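Local coordinates for probable transcriptional repressor protein (Mycobacterium tuberculosis, PDB 4FX0) that is a putative MarR-family repressor that probably binds DNA through a winged helix-turn-helix as a two-subunit assembly and responds to oxidation, at residues T11-A14 and A15-G19; R66-L69 and T70-L73; P110-R113 and G114-E118. One frame throughout, in Å; residues are numbered along the deposited sequence.

Contact 1 of 3, residues T11-A14 and A15-G19; sequences TRRA and ARQLG
Gln-17 reaches back over Arg-13 along one flank of helix 7-26, and its side chain can be traced atom by atom over the preceding turn. Gln-17 CB rests against the carbonyl of Ala-14, 3.4 Å from Ala-14 O. The first torsion (chi1 -67°) sets CG beside the backbone N and anti to the carbonyl carbon, which brings Gln-17 CG over the turn at 3.3 Å from Arg-13 O. Beyond it the chain is extended: Gln-17 CD lies 4.2 Å from Arg-13 CG, and the terminal amide ends over one face of the Arg-13 guanidinium, off centre toward its rim, with the two planes 53° apart. This is the i to i+4 pairing of an alpha-helix, and the backbone beneath it is regular, with Ala-15 N hydrogen-bonded to Thr-11 O at 2.8 Å and Gln-17 N to Arg-13 O at 3.1 Å. Helix 7-26 is the N-terminal helix of a MarR-type fold, and much of this turn faces the second subunit. Arg-13 and Arg-16 pack there on Ala-60 and Gly-63 of the second subunit, respectively. Arg-12 NH2 is hydrogen-bonded to Ser-37 OG of that subunit, whereas Thr-11 OG1 turns back to Ala-7 O of its own chain.

Contact 2 of 3, residues R66-L69 and T70-L73; sequences RTTL and TRNL
The hydroxyl of Thr-70 lies between two carbonyl oxygens of the preceding turn, with Thr-70 OG1 2.7 Å from Thr-67 O and 2.9 Å from Arg-66 O. Its single proton can be given to either, and the choice is not settled. What places it there is the first torsion (chi1 56°), which holds OG1 between the backbone N and the carbonyl carbon, folded back over the helix, while CG2 stands beside the backbone N and packs against the carbonyl of Arg-66. Both oxygens are engaged by the main chain as well: Thr-70 N reaches Arg-66 O at 2.7 Å and Arg-71 N reaches Thr-67 O at 2.9 Å, so each of these oxygens faces both a main-chain N-H and the Thr-70 hydroxyl. In MarR-type winged helix-turn-helix domains, helix 55-62 and helix 66-78 form the helix-turn-helix pair, and the second of them, whose first two turns lie here, would be the recognition helix that enters the DNA groove. On another flank, Thr-68 lies side by side with Arg-71 and with Asn-72, pointing the same way as each. The Arg-71 chain bends at chi3 (109°) and brings one guanidinium face over Thr-68 CA, with Arg-71 NH2 alongside the methyl at 3.5 Å from Thr-68 CG2. That same methyl is met by the Asn-72 amide, Asn-72 ND2 lying 3.7 Å from Thr-68 CG2, while Asn-72 N is hydrogen-bonded to Thr-68 O. Leu-69 is turned into the domain interior, where it packs on Leu-58 and Ala-59 of helix 55-62 and on Thr-38 of helix 33-45. Asn-72 also touches helix 33-45, at Thr-34 and Gln-35, and Thr-70 lies on Met-55.

Contact 3 of 3, residues P110-R113 and G114-E118; sequences PLWR and GVQAE
The indole of Trp-112 and the carboxamide of Gln-116, one helical turn apart, stand near each other without stacking: Gln-116 OE1 approaches the ring obliquely, 4.2 Å from Trp-112 NE1. The indole's aromatic neighbours come from other parts of the fold, Phe-36 with its ring tilted about 30° to it, Tyr-22 more steeply inclined, and Phe-3 of the second subunit at about 35°. Gln-116 leaves the helix with CG beside the carbonyl carbon and then bends at chi2 (81°). Its amide is held by both chains: OE1 by Tyr-22 OH and by Ala-7 N of the second subunit, NE2 by Glu-5 O of that subunit. Beneath these groups the main-chain bonds are uneven. Gln-116 N meets Trp-112 O at 3.0 Å, whereas the bond from Val-115 N to Leu-111 O is weak at 3.3 Å. Gly-114 N is shared between Pro-110 O at 3.0 Å and, weakly, Leu-111 O. Pro-110 itself marks a kink, since its N makes no bond to the turn before. Within helix 99-119 this part packs against helix 7-26 through Val-115, on Tyr-22 and Ala-25, while Leu-111 touches the loop at Pro-28 and Ser-29.

Overall arrangement
From the N terminus the three contacts follow in series; none closes a loop, and none nests in or crosses another, since each spans successive turns of a single helix. Contact 1 lies on helix 7-26, contact 2 at the start of helix 66-78 in the probable DNA-reading part of the fold, and contact 3 on helix 99-119, after the strands 82-86 and 93-97. Contacts 1 and 3 have centres about 16 Å apart and both touch the second subunit, so helices 7-26 and 99-119 both contribute to the contact between the subunits. Contact 2 touches no other subunit; its centre is about 25 Å from that of contact 3, across the chain's centre.

Contact 1 of 3, residues T11-A14 and A15-G19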
ATOM      1  N   THR B  11      -2.793  -7.635   3.039  1.00 54.05           N
ATOM      2  CA  THR B  11      -2.531  -6.254   3.425  1.00 60.00           C
ATOM      3  C   THR B  11      -2.425  -5.369   2.188  1.00 61.56           C
ATOM      4  O   THR B  11      -2.966  -4.263   2.155  1.00 49.24           O
ATOM      5  CB  THR B  11      -1.238  -6.128   4.251  1.00 51.48           C
ATOM      6  OG1 THR B  11      -1.239  -7.106   5.299  1.00 45.97           O
ATOM      7  CG2 THR B  11      -1.132  -4.735   4.856  1.00 44.32           C
ATOM      8  N   ARG B  12      -1.724  -5.866   1.173  1.00 62.91           N
ATOM      9  CA  ARG B  12      -1.582  -5.156  -0.092  1.00 63.76           C
ATOM     10  C   ARG B  12      -2.948  -4.925  -0.731  1.00 57.78           C
ATOM     11  O   ARG B  12      -3.303  -3.798  -1.076  1.00 51.83           O
ATOM     12  CB  ARG B  12      -0.676  -5.949  -1.038  1.00 71.58           C
ATOM     13  CG  ARG B  12      -0.547  -5.370  -2.437  1.00 78.32           C
ATOM     14  CD  ARG B  12       0.494  -6.137  -3.239  1.00 84.95           C
ATOM     15  NE  ARG B  12       0.227  -7.573  -3.239  1.00104.14           N
ATOM     16  CZ  ARG B  12       1.115  -8.501  -3.583  1.00 96.25           C
ATOM     17  NH1 ARG B  12       2.340  -8.149  -3.951  1.00 98.57           N
ATOM     18  NH2 ARG B  12       0.780  -9.784  -3.550  1.00 78.82           N
ATOM     19  N   ARG B  13      -3.707  -6.006  -0.876  1.00 70.27           N
ATOM     20  CA  ARG B  13      -5.054  -5.951  -1.434  1.00 65.11           C
ATOM     21  C   ARG B  13      -5.934  -4.971  -0.663  1.00 58.83           C
ATOM     22  O   ARG B  13      -6.635  -4.146  -1.256  1.00 55.83           O
ATOM     23  CB  ARG B  13      -5.671  -7.350  -1.427  1.00 78.88           C
ATOM     24  CG  ARG B  13      -7.137  -7.411  -1.821  1.00 92.30           C
ATOM     25  CD  ARG B  13      -7.573  -8.853  -2.045  1.00109.66           C
ATOM     26  NE  ARG B  13      -9.020  -8.983  -2.179  1.00121.46           N
ATOM     27  CZ  ARG B  13      -9.695  -8.740  -3.298  1.00128.17           C
ATOM     28  NH1 ARG B  13      -9.054  -8.344  -4.390  1.00130.09           N
ATOM     29  NH2 ARG B  13     -11.012  -8.888  -3.324  1.00126.87           N
ATOM     30  N   ALA B  14      -5.888  -5.062   0.663  1.00 48.62           N
ATOM     31  CA  ALA B  14      -6.644  -4.160   1.525  1.00 50.67           C
ATOM     32  C   ALA B  14      -6.250  -2.706   1.289  1.00 49.07           C
ATOM     33  O   ALA B  14      -7.083  -1.882   0.910  1.00 60.94           O
ATOM     34  CB  ALA B  14      -6.440  -4.533   2.986  1.00 51.14           C
ATOM     35  N   ALA B  15      -4.976  -2.398   1.516  1.00 45.10           N
ATOM     36  CA  ALA B  15      -4.473  -1.033   1.376  1.00 43.97           C
ATOM     37  C   ALA B  15      -4.928  -0.396   0.070  1.00 55.38           C
ATOM     38  O   ALA B  15      -5.314   0.771   0.040  1.00 63.92           O
ATOM     39  CB  ALA B  15      -2.956  -1.016   1.472  1.00 49.78           C
ATOM     40  N   ARG B  16      -4.880  -1.172  -1.008  1.00 57.90           N
ATOM     41  CA  ARG B  16      -5.295  -0.682  -2.314  1.00 48.85           C
ATOM     42  C   ARG B  16      -6.773  -0.311  -2.320  1.00 48.16           C
ATOM     43  O   ARG B  16      -7.142   0.786  -2.737  1.00 69.56           O
ATOM     44  CB  ARG B  16      -4.995  -1.718  -3.397  1.00 57.62           C
ATOM     45  CG  ARG B  16      -5.568  -1.363  -4.754  1.00 67.29           C
ATOM     46  CD  ARG B  16      -5.018  -2.271  -5.836  1.00 77.95           C
ATOM     47  NE  ARG B  16      -5.840  -2.235  -7.042  1.00 99.42           N
ATOM     48  CZ  ARG B  16      -5.875  -1.216  -7.894  1.00105.63           C
ATOM     49  NH1 ARG B  16      -5.140  -0.135  -7.673  1.00107.01           N
ATOM     50  NH2 ARG B  16      -6.654  -1.275  -8.966  1.00105.09           N
ATOM     51  N   GLN B  17      -7.617  -1.225  -1.852  1.00 52.62           N
ATOM     52  CA  GLN B  17      -9.046  -0.953  -1.738  1.00 50.63           C
ATOM     53  C   GLN B  17      -9.287   0.300  -0.903  1.00 53.68           C
ATOM     54  O   GLN B  17     -10.180   1.096  -1.204  1.00 61.38           O
ATOM     55  CB  GLN B  17      -9.773  -2.145  -1.117  1.00 57.90           C
ATOM     56  CG  GLN B  17      -9.784  -3.391  -1.985  1.00 54.52           C
ATOM     57  CD  GLN B  17     -10.165  -4.630  -1.205  1.00 77.28           C
ATOM     58  OE1 GLN B  17      -9.823  -4.766  -0.030  1.00 77.16           O
ATOM     59  NE2 GLN B  17     -10.880  -5.543  -1.853  1.00 87.58           N
ATOM     60  N   LEU B  18      -8.487   0.471   0.144  1.00 54.08           N
ATOM     61  CA  LEU B  18      -8.568   1.657   0.991  1.00 49.53           C
ATOM     62  C   LEU B  18      -8.200   2.911   0.207  1.00 49.69           C
ATOM     63  O   LEU B  18      -8.875   3.939   0.305  1.00 47.99           O
ATOM     64  CB  LEU B  18      -7.650   1.512   2.207  1.00 47.47           C
ATOM     65  CG  LEU B  18      -8.108   0.518   3.276  1.00 56.58           C
ATOM     66  CD1 LEU B  18      -6.966   0.161   4.214  1.00 62.89           C
ATOM     67  CD2 LEU B  18      -9.292   1.080   4.050  1.00 57.51           C
ATOM     68  N   GLY B  19      -7.125   2.821  -0.570  1.00 44.82           N
ATOM     69  CA  GLY B  19      -6.706   3.924  -1.413  1.00 44.71           C
ATOM     70  C   GLY B  19      -7.819   4.361  -2.345  1.00 51.22           C
ATOM     71  O   GLY B  19      -8.040   5.554  -2.546  1.00 55.00           O
TER

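Contact 2 of 3, residues R66-L69 and T70-L73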
ATOM      1  N   ARG B  66      10.023   7.044  -3.463  1.00 71.82           N
ATOM      2  CA  ARG B  66      10.516   8.371  -3.813  1.00 77.23           C
ATOM      3  C   ARG B  66       9.943   8.848  -5.142  1.00 85.32           C
ATOM      4  O   ARG B  66       9.411   9.954  -5.237  1.00 88.16           O
ATOM      5  CB  ARG B  66      12.048   8.395  -3.857  1.00 85.65           C
ATOM      6  CG  ARG B  66      12.681   9.150  -2.698  1.00 95.22           C
ATOM      7  CD  ARG B  66      14.200   9.198  -2.797  1.00111.80           C
ATOM      8  NE  ARG B  66      14.669  10.065  -3.876  1.00128.89           N
ATOM      9  CZ  ARG B  66      15.824  10.724  -3.853  1.00130.34           C
ATOM     10  NH1 ARG B  66      16.627  10.624  -2.801  1.00135.59           N
ATOM     11  NH2 ARG B  66      16.175  11.490  -4.877  1.00120.35           N
ATOM     12  N   THR B  67      10.053   8.007  -6.165  1.00 86.27           N
ATOM     13  CA  THR B  67       9.560   8.352  -7.494  1.00 90.91           C
ATOM     14  C   THR B  67       8.095   8.770  -7.445  1.00 86.99           C
ATOM     15  O   THR B  67       7.714   9.806  -7.990  1.00 80.57           O
ATOM     16  CB  THR B  67       9.719   7.178  -8.476  1.00 88.45           C
ATOM     17  OG1 THR B  67       9.050   6.021  -7.956  1.00 78.26           O
ATOM     18  CG2 THR B  67      11.192   6.857  -8.684  1.00 83.96           C
ATOM     19  N   THR B  68       7.277   7.957  -6.785  1.00 86.52           N
ATOM     20  CA  THR B  68       5.855   8.244  -6.658  1.00 85.50           C
ATOM     21  C   THR B  68       5.642   9.560  -5.919  1.00 81.53           C
ATOM     22  O   THR B  68       4.906  10.432  -6.382  1.00 85.86           O
ATOM     23  CB  THR B  68       5.120   7.121  -5.909  1.00 74.77           C
ATOM     24  OG1 THR B  68       5.487   5.853  -6.467  1.00 89.58           O
ATOM     25  CG2 THR B  68       3.614   7.304  -6.017  1.00 73.07           C
ATOM     26  N   LEU B  69       6.297   9.694  -4.770  1.00 69.56           N
ATOM     27  CA  LEU B  69       6.214  10.912  -3.976  1.00 65.96           C
ATOM     28  C   LEU B  69       6.571  12.135  -4.810  1.00 65.63           C
ATOM     29  O   LEU B  69       5.773  13.062  -4.948  1.00 58.22           O
ATOM     30  CB  LEU B  69       7.157  10.834  -2.778  1.00 51.64           C
ATOM     31  CG  LEU B  69       7.320  12.167  -2.044  1.00 60.72           C
ATOM     32  CD1 LEU B  69       6.271  12.304  -0.952  1.00 46.91           C
ATOM     33  CD2 LEU B  69       8.717  12.299  -1.467  1.00 56.78           C
ATOM     34  N   THR B  70       7.782  12.127  -5.355  1.00 63.70           N
ATOM     35  CA  THR B  70       8.278  13.239  -6.153  1.00 59.59           C
ATOM     36  C   THR B  70       7.312  13.615  -7.272  1.00 61.96           C
ATOM     37  O   THR B  70       6.982  14.789  -7.444  1.00 77.24           O
ATOM     38  CB  THR B  70       9.659  12.924  -6.753  1.00 73.12           C
ATOM     39  OG1 THR B  70       9.582  11.715  -7.518  1.00 77.89           O
ATOM     40  CG2 THR B  70      10.689  12.754  -5.647  1.00 70.36           C
ATOM     41  N   ARG B  71       6.860  12.621  -8.031  1.00 65.87           N
ATOM     42  CA  ARG B  71       5.918  12.871  -9.117  1.00 68.24           C
ATOM     43  C   ARG B  71       4.657  13.546  -8.588  1.00 62.30           C
ATOM     44  O   ARG B  71       4.146  14.492  -9.189  1.00 68.94           O
ATOM     45  CB  ARG B  71       5.562  11.570  -9.845  1.00 62.50           C
ATOM     46  CG  ARG B  71       4.075  11.237  -9.822  1.00 71.08           C
ATOM     47  CD  ARG B  71       3.720  10.144 -10.818  1.00 81.77           C
ATOM     48  NE  ARG B  71       3.377   8.883 -10.166  1.00 93.16           N
ATOM     49  CZ  ARG B  71       4.192   7.837 -10.081  1.00107.40           C
ATOM     50  NH1 ARG B  71       5.407   7.896 -10.609  1.00103.69           N
ATOM     51  NH2 ARG B  71       3.791   6.730  -9.471  1.00 69.11           N
ATOM     52  N   ASN B  72       4.162  13.056  -7.456  1.00 55.33           N
ATOM     53  CA  ASN B  72       2.986  13.637  -6.825  1.00 68.43           C
ATOM     54  C   ASN B  72       3.267  15.034  -6.298  1.00 57.95           C
ATOM     55  O   ASN B  72       2.469  15.950  -6.477  1.00 65.98           O
ATOM     56  CB  ASN B  72       2.475  12.738  -5.698  1.00 79.51           C
ATOM     57  CG  ASN B  72       1.488  11.700  -6.189  1.00 80.57           C
ATOM     58  OD1 ASN B  72       0.584  12.006  -6.967  1.00 82.40           O
ATOM     59  ND2 ASN B  72       1.657  10.462  -5.741  1.00 83.51           N
ATOM     60  N   LEU B  73       4.413  15.194  -5.648  1.00 52.25           N
ATOM     61  CA  LEU B  73       4.810  16.498  -5.144  1.00 61.14           C
ATOM     62  C   LEU B  73       4.856  17.504  -6.289  1.00 61.66           C
ATOM     63  O   LEU B  73       4.536  18.679  -6.106  1.00 70.01           O
ATOM     64  CB  LEU B  73       6.171  16.416  -4.458  1.00 70.42           C
ATOM     65  CG  LEU B  73       6.451  17.542  -3.465  1.00 61.91           C
ATOM     66  CD1 LEU B  73       5.379  17.565  -2.387  1.00 56.60           C
ATOM     67  CD2 LEU B  73       7.830  17.379  -2.852  1.00 49.03           C
TER

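Contact 3 of 3, residues P110-R113 and G114-E118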
ATOM      1  N   PRO B 110     -12.722  16.729   6.713  1.00 65.07           N
ATOM      2  CA  PRO B 110     -14.032  16.142   7.019  1.00 60.38           C
ATOM      3  C   PRO B 110     -14.363  14.960   6.112  1.00 51.47           C
ATOM      4  O   PRO B 110     -14.987  13.999   6.563  1.00 50.45           O
ATOM      5  CB  PRO B 110     -15.006  17.299   6.766  1.00 64.74           C
ATOM      6  CG  PRO B 110     -14.260  18.259   5.896  1.00 54.14           C
ATOM      7  CD  PRO B 110     -12.833  18.145   6.323  1.00 60.67           C
ATOM      8  N   LEU B 111     -13.946  15.034   4.852  1.00 48.04           N
ATOM      9  CA  LEU B 111     -14.176  13.948   3.906  1.00 47.45           C
ATOM     10  C   LEU B 111     -13.391  12.706   4.311  1.00 51.68           C
ATOM     11  O   LEU B 111     -13.914  11.592   4.283  1.00 57.44           O
ATOM     12  CB  LEU B 111     -13.786  14.375   2.491  1.00 46.71           C
ATOM     13  CG  LEU B 111     -14.492  15.617   1.943  1.00 45.12           C
ATOM     14  CD1 LEU B 111     -14.006  15.932   0.536  1.00 38.89           C
ATOM     15  CD2 LEU B 111     -15.998  15.425   1.963  1.00 39.08           C
ATOM     16  N   TRP B 112     -12.131  12.908   4.682  1.00 51.97           N
ATOM     17  CA  TRP B 112     -11.277  11.822   5.150  1.00 45.02           C
ATOM     18  C   TRP B 112     -11.788  11.269   6.474  1.00 56.53           C
ATOM     19  O   TRP B 112     -11.685  10.072   6.742  1.00 54.93           O
ATOM     20  CB  TRP B 112      -9.838  12.316   5.313  1.00 46.32           C
ATOM     21  CG  TRP B 112      -8.980  11.424   6.160  1.00 45.48           C
ATOM     22  CD1 TRP B 112      -8.350  10.280   5.769  1.00 42.60           C
ATOM     23  CD2 TRP B 112      -8.647  11.610   7.541  1.00 48.27           C
ATOM     24  NE1 TRP B 112      -7.651   9.739   6.819  1.00 59.17           N
ATOM     25  CE2 TRP B 112      -7.817  10.541   7.923  1.00 45.11           C
ATOM     26  CE3 TRP B 112      -8.973  12.582   8.497  1.00 56.40           C
ATOM     27  CZ2 TRP B 112      -7.306  10.407   9.213  1.00 45.09           C
ATOM     28  CZ3 TRP B 112      -8.466  12.449   9.779  1.00 55.28           C
ATOM     29  CH2 TRP B 112      -7.642  11.371  10.125  1.00 46.58           C
ATOM     30  N   ARG B 113     -12.346  12.153   7.293  1.00 62.66           N
ATOM     31  CA  ARG B 113     -12.841  11.778   8.612  1.00 67.45           C
ATOM     32  C   ARG B 113     -14.083  10.898   8.504  1.00 74.00           C
ATOM     33  O   ARG B 113     -14.307  10.018   9.337  1.00 74.22           O
ATOM     34  CB  ARG B 113     -13.140  13.034   9.434  1.00 73.14           C
ATOM     35  CG  ARG B 113     -13.239  12.802  10.930  1.00 86.39           C
ATOM     36  CD  ARG B 113     -12.925  14.081  11.691  1.00103.39           C
ATOM     37  NE  ARG B 113     -13.013  13.903  13.137  1.00122.23           N
ATOM     38  CZ  ARG B 113     -12.620  14.810  14.026  1.00127.22           C
ATOM     39  NH1 ARG B 113     -12.103  15.961  13.616  1.00131.02           N
ATOM     40  NH2 ARG B 113     -12.738  14.566  15.324  1.00116.52           N
ATOM     41  N   GLY B 114     -14.885  11.137   7.471  1.00 74.18           N
ATOM     42  CA  GLY B 114     -16.088  10.359   7.240  1.00 66.56           C
ATOM     43  C   GLY B 114     -15.790   8.946   6.778  1.00 69.60           C
ATOM     44  O   GLY B 114     -16.380   7.986   7.271  1.00 66.06           O
ATOM     45  N   VAL B 115     -14.870   8.818   5.827  1.00 74.34           N
ATOM     46  CA  VAL B 115     -14.495   7.510   5.300  1.00 61.46           C
ATOM     47  C   VAL B 115     -13.734   6.698   6.348  1.00 52.83           C
ATOM     48  O   VAL B 115     -13.903   5.484   6.447  1.00 47.26           O
ATOM     49  CB  VAL B 115     -13.652   7.632   4.011  1.00 56.20           C
ATOM     50  CG1 VAL B 115     -12.351   8.370   4.286  1.00 43.59           C
ATOM     51  CG2 VAL B 115     -13.380   6.256   3.420  1.00 59.21           C
ATOM     52  N   GLN B 116     -12.903   7.380   7.131  1.00 54.41           N
ATOM     53  CA  GLN B 116     -12.163   6.745   8.215  1.00 34.53           C
ATOM     54  C   GLN B 116     -13.121   6.095   9.203  1.00 57.82           C
ATOM     55  O   GLN B 116     -12.930   4.949   9.612  1.00 72.95           O
ATOM     56  CB  GLN B 116     -11.300   7.781   8.940  1.00 41.49           C
ATOM     57  CG  GLN B 116     -10.549   7.247  10.152  1.00 46.84           C
ATOM     58  CD  GLN B 116      -9.278   6.509   9.778  1.00 54.64           C
ATOM     59  OE1 GLN B 116      -9.066   6.161   8.616  1.00 62.05           O
ATOM     60  NE2 GLN B 116      -8.421   6.275  10.764  1.00 50.57           N
ATOM     61  N   ALA B 117     -14.156   6.836   9.582  1.00 58.18           N
ATOM     62  CA  ALA B 117     -15.145   6.346  10.534  1.00 56.61           C
ATOM     63  C   ALA B 117     -15.930   5.169   9.963  1.00 43.61           C
ATOM     64  O   ALA B 117     -16.207   4.198  10.664  1.00 40.45           O
ATOM     65  CB  ALA B 117     -16.090   7.469  10.938  1.00 49.00           C
ATOM     66  N   GLU B 118     -16.281   5.265   8.686  1.00 50.90           N
ATOM     67  CA  GLU B 118     -17.093   4.246   8.029  1.00 53.30           C
ATOM     68  C   GLU B 118     -16.307   2.954   7.821  1.00 61.66           C
ATOM     69  O   GLU B 118     -16.869   1.860   7.864  1.00 78.25           O
ATOM     70  CB  GLU B 118     -17.615   4.775   6.690  1.00 71.56           C
ATOM     71  CG  GLU B 118     -18.741   3.955   6.082  1.00 93.69           C
ATOM     72  CD  GLU B 118     -19.366   4.635   4.878  1.00107.71           C
ATOM     73  OE1 GLU B 118     -18.943   5.763   4.545  1.00110.79           O
ATOM     74  OE2 GLU B 118     -20.281   4.045   4.266  1.00110.11           O
TER